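Local coordinates for protein N-acetylneuraminic acid (Sialic acid) synthetase (Leptospira borgpetersenii serovar Hardjo-bovis, PDB 6NCS) that probably makes a sialic acid or its 9-phosphate by condensing phosphoenolpyruvate with an N-acylmannosamine or its phosphate, and binds manganese, at residues A[62-67]-A[81-86]; A[106-111]-A[127-132]. One frame throughout, in Å; residues are numbered along the deposited sequence.

Interaction 1: A[62-67]-A[81-86]; sequences AYNSEE and PAEFGK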
loop_
_atom_site.group_PDB
_atom_site.type_symbol
_atom_site.label_atom_id
_atom_site.label_comp_id
_atom_site.label_asym_id
_atom_site.label_seq_id
_atom_site.Cartn_x
_atom_site.Cartn_y
_atom_site.Cartn_z
ATOM N N ALA A 62 -31.559 4.118 1.395
ATOM C CA ALA A 62 -32.922 4.465 0.992
ATOM C C ALA A 62 -33.525 3.266 0.268
ATOM O O ALA A 62 -33.155 2.972 -0.877
ATOM C CB ALA A 62 -32.922 5.708 0.100
ATOM N N TYR A 63 -34.457 2.571 0.924
ATOM C CA TYR A 63 -34.885 1.276 0.416
ATOM C C TYR A 63 -36.297 0.980 0.885
ATOM O O TYR A 63 -36.798 1.583 1.840
ATOM C CB TYR A 63 -33.953 0.149 0.892
ATOM C CG TYR A 63 -33.985 0.020 2.394
ATOM C CD1 TYR A 63 -33.272 0.901 3.197
ATOM C CD2 TYR A 63 -34.766 -0.950 3.013
ATOM C CE1 TYR A 63 -33.337 0.815 4.580
ATOM C CE2 TYR A 63 -34.830 -1.044 4.390
ATOM C CZ TYR A 63 -34.108 -0.162 5.166
ATOM O OH TYR A 63 -34.175 -0.251 6.537
ATOM N N ASN A 64 -36.923 0.035 0.195
ATOM C CA ASN A 64 -38.129 -0.635 0.665
ATOM C C ASN A 64 -37.750 -2.059 1.055
ATOM O O ASN A 64 -37.145 -2.785 0.256
ATOM C CB ASN A 64 -39.209 -0.634 -0.419
ATOM C CG ASN A 64 -40.399 -1.508 -0.059
ATOM O OD1 ASN A 64 -40.496 -2.653 -0.495
ATOM N ND2 ASN A 64 -41.315 -0.962 0.739
ATOM N N SER A 65 -38.087 -2.448 2.289
ATOM C CA SER A 65 -37.635 -3.732 2.828
ATOM C C SER A 65 -38.073 -4.901 1.953
ATOM O O SER A 65 -37.269 -5.787 1.634
ATOM C CB SER A 65 -38.162 -3.912 4.252
ATOM O OG SER A 65 -37.697 -2.875 5.102
ATOM N N GLU A 66 -39.357 -4.933 1.577
ATOM C CA GLU A 66 -39.876 -6.043 0.782
ATOM C C GLU A 66 -39.229 -6.096 -0.600
ATOM O O GLU A 66 -38.938 -7.181 -1.120
ATOM C CB GLU A 66 -41.395 -5.932 0.658
ATOM C CG GLU A 66 -42.148 -6.257 1.939
ATOM C CD GLU A 66 -42.312 -5.063 2.863
ATOM O OE1 GLU A 66 -41.746 -3.984 2.577
ATOM O OE2 GLU A 66 -43.026 -5.206 3.879
ATOM N N GLU A 67 -39.012 -4.936 -1.220
ATOM C CA GLU A 67 -38.323 -4.911 -2.504
ATOM C C GLU A 67 -36.905 -5.447 -2.355
ATOM O O GLU A 67 -36.408 -6.192 -3.212
ATOM C CB GLU A 67 -38.312 -3.480 -3.044
ATOM C CG GLU A 67 -37.981 -3.339 -4.514
ATOM C CD GLU A 67 -36.495 -3.392 -4.806
ATOM O OE1 GLU A 67 -35.676 -3.172 -3.880
ATOM O OE2 GLU A 67 -36.146 -3.655 -5.981
ATOM N N PRO A 81 -37.892 -1.521 10.497
ATOM C CA PRO A 81 -37.895 -0.334 11.367
ATOM C C PRO A 81 -36.901 0.734 10.961
ATOM O O PRO A 81 -37.089 1.890 11.345
ATOM C CB PRO A 81 -37.543 -0.904 12.750
ATOM C CG PRO A 81 -37.933 -2.319 12.681
ATOM C CD PRO A 81 -37.649 -2.748 11.278
ATOM N N ALA A 82 -35.855 0.390 10.219
ATOM C CA ALA A 82 -34.808 1.341 9.875
ATOM C C ALA A 82 -35.091 2.095 8.584
ATOM O O ALA A 82 -34.239 2.865 8.137
ATOM C CB ALA A 82 -33.459 0.618 9.769
ATOM N N GLU A 83 -36.262 1.905 7.979
ATOM C CA GLU A 83 -36.593 2.654 6.775
ATOM C C GLU A 83 -36.764 4.130 7.107
ATOM O O GLU A 83 -37.442 4.483 8.078
ATOM C CB GLU A 83 -37.872 2.114 6.139
ATOM C CG GLU A 83 -37.700 0.787 5.413
ATOM C CD GLU A 83 -38.944 0.368 4.644
ATOM O OE1 GLU A 83 -39.775 1.246 4.333
ATOM O OE2 GLU A 83 -39.090 -0.840 4.352
ATOM N N PHE A 84 -36.148 4.989 6.304
ATOM C CA PHE A 84 -36.400 6.422 6.333
ATOM C C PHE A 84 -37.057 6.850 5.030
ATOM O O PHE A 84 -36.845 6.240 3.981
ATOM C CB PHE A 84 -35.110 7.222 6.523
ATOM C CG PHE A 84 -34.635 7.287 7.949
ATOM C CD1 PHE A 84 -35.539 7.276 9.001
ATOM C CD2 PHE A 84 -33.280 7.372 8.233
ATOM C CE1 PHE A 84 -35.097 7.335 10.311
ATOM C CE2 PHE A 84 -32.839 7.444 9.543
ATOM C CZ PHE A 84 -33.746 7.420 10.580
ATOM N N GLY A 85 -37.839 7.918 5.098
ATOM C CA GLY A 85 -38.452 8.449 3.902
ATOM C C GLY A 85 -38.006 9.864 3.612
ATOM O O GLY A 85 -37.132 10.395 4.302
ATOM N N LYS A 86 -38.633 10.490 2.614
ATOM C CA LYS A 86 -38.213 11.817 2.172
ATOM C C LYS A 86 -38.140 12.812 3.327
ATOM O O LYS A 86 -37.184 13.589 3.423
ATOM C CB LYS A 86 -39.168 12.320 1.087
ATOM C CG LYS A 86 -38.726 13.603 0.391
ATOM C CD LYS A 86 -39.721 13.993 -0.696
ATOM C CE LYS A 86 -39.305 15.256 -1.441
ATOM N NZ LYS A 86 -40.222 15.531 -2.587
HETATM O O HOH W 1 -35.574 3.506 3.460
HETATM O O HOH W 2 -40.853 1.540 1.919
#
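Ser65 is gripped by the carboxylate of Glu83 where a TIM-barrel strand (57-62) gives way to a short helix (65-69). One oxygen, Glu83 OE2, does the work twice. It accepts from Ser65 OG at 2.6 Å, through the lone pair pointing away from OE1, and from Ser65 N at 2.8 Å, whose N-H arrives from above the carboxylate plane. A negative group thus sits on a backbone N-H of the helix's first turn, and the salt bridge from Lys80 to the same oxygen should help balance its charge.

The tight packing lies closer to the Glu83 backbone. The stretched-out Glu83 chain passes the Tyr63 ring obliquely, and Glu83 CG comes 3.6 Å from Tyr63 CE2. With chi1 of 63°, the ring is set between its own backbone N and carbonyl carbon, and its hydroxyl reaches Ala82, where Tyr63 OH is 3.4 Å from CB. That hydroxyl bonds to Val79 O, just before the 81-86 segment.

The outer side is looser and wetter. Exposed Glu66 makes little contact with Glu83 but shares Lys80 with it. A water joins Asn64 ND2 to Glu83 OE1, leaving the other end of that amide to cap the helix: Asn64 OD1 accepts from Glu67 N at 2.8 Å.

Interaction 2: A[106-111]-A[127-132]; sequences TPFDVP and ASCDIC. With CIT (citric acid), chain D.
Phe108 leans its ring against the turn at 127-130, meeting three side chains obliquely. The ring and the Asp130 carboxylate stand nearly crosswise, their planes 69° apart, with Asp130 OD2 3.9 Å from Phe108 CD2. Next to it, Phe108 CE2 lies 4.1 Å from the methyl CB of Ala127. Cys129 adds a sulfur-aromatic contact, SG 5.5 Å from the centroid of the Phe108 ring and 72° off its normal. Arg68 makes a cation-pi contact with the same ring.

Thr106 faces Ala127 from the end of strand 102-107. Its chi1 of -60° splits the two branches: OG1 lies beside the backbone N, where it is hydrogen-bonded with Lys59, whereas CG2 packs 3.8 Å from Ala127 N. Strands 102-107 and 123-126 are the third and fourth of the TIM barrel; at the end of 102-107 and just past 123-126, a water links the two segments. It accepts from Ala127 N at 2.9 Å and donates to Pro107 O and to Asp130 OD2, the last at 2.7 Å. The turn itself is closed by a bond from Asp130 N to Ala127 O.

The other carboxylate oxygen, Asp130 OD1, pairs with Arg288 of the second subunit, which also reaches Phe108 O, and accepts from Asn133.

Citrate, probably from the crystallisation liquor, lies over Thr106 and Ala127. Its O1 is placed so close to Thr106 OG1 that the geometry there is doubtful, and its bond from Ser128 N is weak. Lys59, Lys125 and Tyr182 bind it too. The contact therefore couples apolar packing and a water link to one wall of an anion-accepting pocket near the manganese, consistent with a site for acidic substrates.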
loop_
_atom_site.group_PDB
_atom_site.type_symbol
_atom_site.label_atom_id
_atom_site.label_comp_id
_atom_site.label_asym_id
_atom_site.label_seq_id
_atom_site.Cartn_x
_atom_site.Cartn_y
_atom_site.Cartn_z
ATOM N N THR A 106 -27.573 5.475 -0.353
ATOM C CA THR A 106 -27.630 4.392 -1.320
ATOM C C THR A 106 -29.085 4.117 -1.635
ATOM O O THR A 106 -29.795 3.614 -0.761
ATOM C CB THR A 106 -26.979 3.144 -0.742
ATOM O OG1 THR A 106 -25.618 3.434 -0.425
ATOM C CG2 THR A 106 -27.047 1.990 -1.727
ATOM N N PRO A 107 -29.576 4.405 -2.843
ATOM C CA PRO A 107 -30.914 3.931 -3.212
ATOM C C PRO A 107 -30.865 2.465 -3.605
ATOM O O PRO A 107 -29.906 1.994 -4.219
ATOM C CB PRO A 107 -31.281 4.808 -4.413
ATOM C CG PRO A 107 -29.963 5.020 -5.092
ATOM C CD PRO A 107 -28.948 5.161 -3.939
ATOM N N PHE A 108 -31.917 1.737 -3.258
ATOM C CA PHE A 108 -32.007 0.332 -3.620
ATOM C C PHE A 108 -33.055 0.079 -4.684
ATOM O O PHE A 108 -33.218 -1.065 -5.112
ATOM C CB PHE A 108 -32.285 -0.522 -2.375
ATOM C CG PHE A 108 -31.075 -0.704 -1.493
ATOM C CD1 PHE A 108 -30.622 0.327 -0.691
ATOM C CD2 PHE A 108 -30.378 -1.905 -1.488
ATOM C CE1 PHE A 108 -29.494 0.165 0.114
ATOM C CE2 PHE A 108 -29.249 -2.072 -0.682
ATOM C CZ PHE A 108 -28.812 -1.036 0.111
ATOM N N ASP A 109 -33.763 1.116 -5.125
ATOM C CA ASP A 109 -34.689 1.000 -6.239
ATOM C C ASP A 109 -34.827 2.371 -6.879
ATOM O O ASP A 109 -34.305 3.367 -6.376
ATOM C CB ASP A 109 -36.049 0.433 -5.797
ATOM C CG ASP A 109 -36.726 1.250 -4.692
ATOM O OD1 ASP A 109 -36.505 2.470 -4.573
ATOM O OD2 ASP A 109 -37.523 0.650 -3.941
ATOM N N VAL A 110 -35.547 2.416 -7.993
ATOM C CA VAL A 110 -35.658 3.644 -8.777
ATOM C C VAL A 110 -36.508 4.688 -8.050
ATOM O O VAL A 110 -36.151 5.876 -8.079
ATOM C CB VAL A 110 -36.201 3.338 -10.185
ATOM C CG1 VAL A 110 -36.607 4.614 -10.900
ATOM C CG2 VAL A 110 -35.137 2.589 -10.990
ATOM N N PRO A 111 -37.623 4.330 -7.392
ATOM C CA PRO A 111 -38.360 5.366 -6.643
ATOM C C PRO A 111 -37.514 6.055 -5.593
ATOM O O PRO A 111 -37.610 7.279 -5.434
ATOM C CB PRO A 111 -39.525 4.585 -6.019
ATOM C CG PRO A 111 -39.773 3.492 -6.995
ATOM C CD PRO A 111 -38.396 3.072 -7.450
ATOM N N ALA A 127 -24.932 -0.121 -4.104
ATOM C CA ALA A 127 -24.429 -1.201 -3.271
ATOM C C ALA A 127 -23.845 -2.328 -4.115
ATOM O O ALA A 127 -24.195 -2.505 -5.281
ATOM C CB ALA A 127 -25.555 -1.744 -2.391
ATOM N N SER A 128 -22.952 -3.115 -3.491
ATOM C CA SER A 128 -22.320 -4.224 -4.204
ATOM C C SER A 128 -23.356 -5.184 -4.766
ATOM O O SER A 128 -23.229 -5.646 -5.905
ATOM C CB SER A 128 -21.361 -4.981 -3.286
ATOM O OG SER A 128 -20.257 -4.167 -2.908
ATOM N N CYS A 129 -24.388 -5.494 -3.981
ATOM C CA CYS A 129 -25.409 -6.435 -4.420
ATOM C C CYS A 129 -26.167 -5.959 -5.650
ATOM O O CYS A 129 -26.906 -6.754 -6.243
ATOM C CB CYS A 129 -26.401 -6.689 -3.284
ATOM S SG CYS A 129 -27.393 -5.223 -2.860
ATOM N N ASP A 130 -26.018 -4.691 -6.045
ATOM C CA ASP A 130 -26.720 -4.155 -7.200
ATOM C C ASP A 130 -25.796 -3.943 -8.390
ATOM O O ASP A 130 -26.152 -3.234 -9.334
ATOM C CB ASP A 130 -27.434 -2.859 -6.819
ATOM C CG ASP A 130 -28.694 -3.134 -6.044
ATOM O OD1 ASP A 130 -29.317 -4.178 -6.345
ATOM O OD2 ASP A 130 -29.050 -2.351 -5.135
ATOM N N ILE A 131 -24.616 -4.562 -8.380
ATOM C CA ILE A 131 -23.719 -4.392 -9.515
ATOM C C ILE A 131 -24.247 -5.082 -10.764
ATOM O O ILE A 131 -23.769 -4.799 -11.867
ATOM C CB ILE A 131 -22.300 -4.868 -9.133
ATOM C CG1 ILE A 131 -21.285 -4.388 -10.178
ATOM C CG2 ILE A 131 -22.274 -6.385 -8.953
ATOM C CD1 ILE A 131 -19.870 -4.309 -9.682
ATOM N N CYS A 132 -25.249 -5.954 -10.624
ATOM C CA CYS A 132 -25.935 -6.555 -11.755
ATOM C C CYS A 132 -27.383 -6.100 -11.846
ATOM O O CYS A 132 -28.176 -6.723 -12.558
ATOM C CB CYS A 132 -25.876 -8.080 -11.666
ATOM S SG CYS A 132 -24.194 -8.720 -11.628
HETATM C C1 CIT D . -24.154 0.562 0.580
HETATM O O1 CIT D . -24.722 1.651 0.747
HETATM O O2 CIT D . -23.080 0.546 -0.052
HETATM C C2 CIT D . -24.787 -0.686 1.148
HETATM C C3 CIT D . -23.825 -1.591 1.925
HETATM O O7 CIT D . -23.182 -0.859 3.009
HETATM C C4 CIT D . -24.678 -2.720 2.482
HETATM C C5 CIT D . -23.935 -3.611 3.452
HETATM O O3 CIT D . -24.593 -4.462 4.087
HETATM O O4 CIT D . -22.693 -3.533 3.630
HETATM C C6 CIT D . -22.793 -2.221 0.994
HETATM O O5 CIT D . -23.127 -2.638 -0.136
HETATM O O6 CIT D . -21.593 -2.336 1.352
HETATM O O HOH W 3 -27.819 -0.040 -4.524
#

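Overall arrangement
The two contacts follow one another along the chain, with about 13 Å between their centres. Both form where strands of one TIM barrel run out into loops and helices: 57-62 leads into interaction 1, while 102-107 and 123-126 lead into interaction 2. Strands 57-62 and 102-107 are neighbours, so the contacts meet directly: Ala62 N lies 2.8 Å from Thr106 O, and Tyr63 CB packs 3.7 Å from Phe108 CD1. Interaction 2 is nearer the manganese held by His210 and His231, with interaction 1 farther out. Arg288 of the second subunit reaches both, pairing with Glu67 and Asp130, which ties this rim to the dimer.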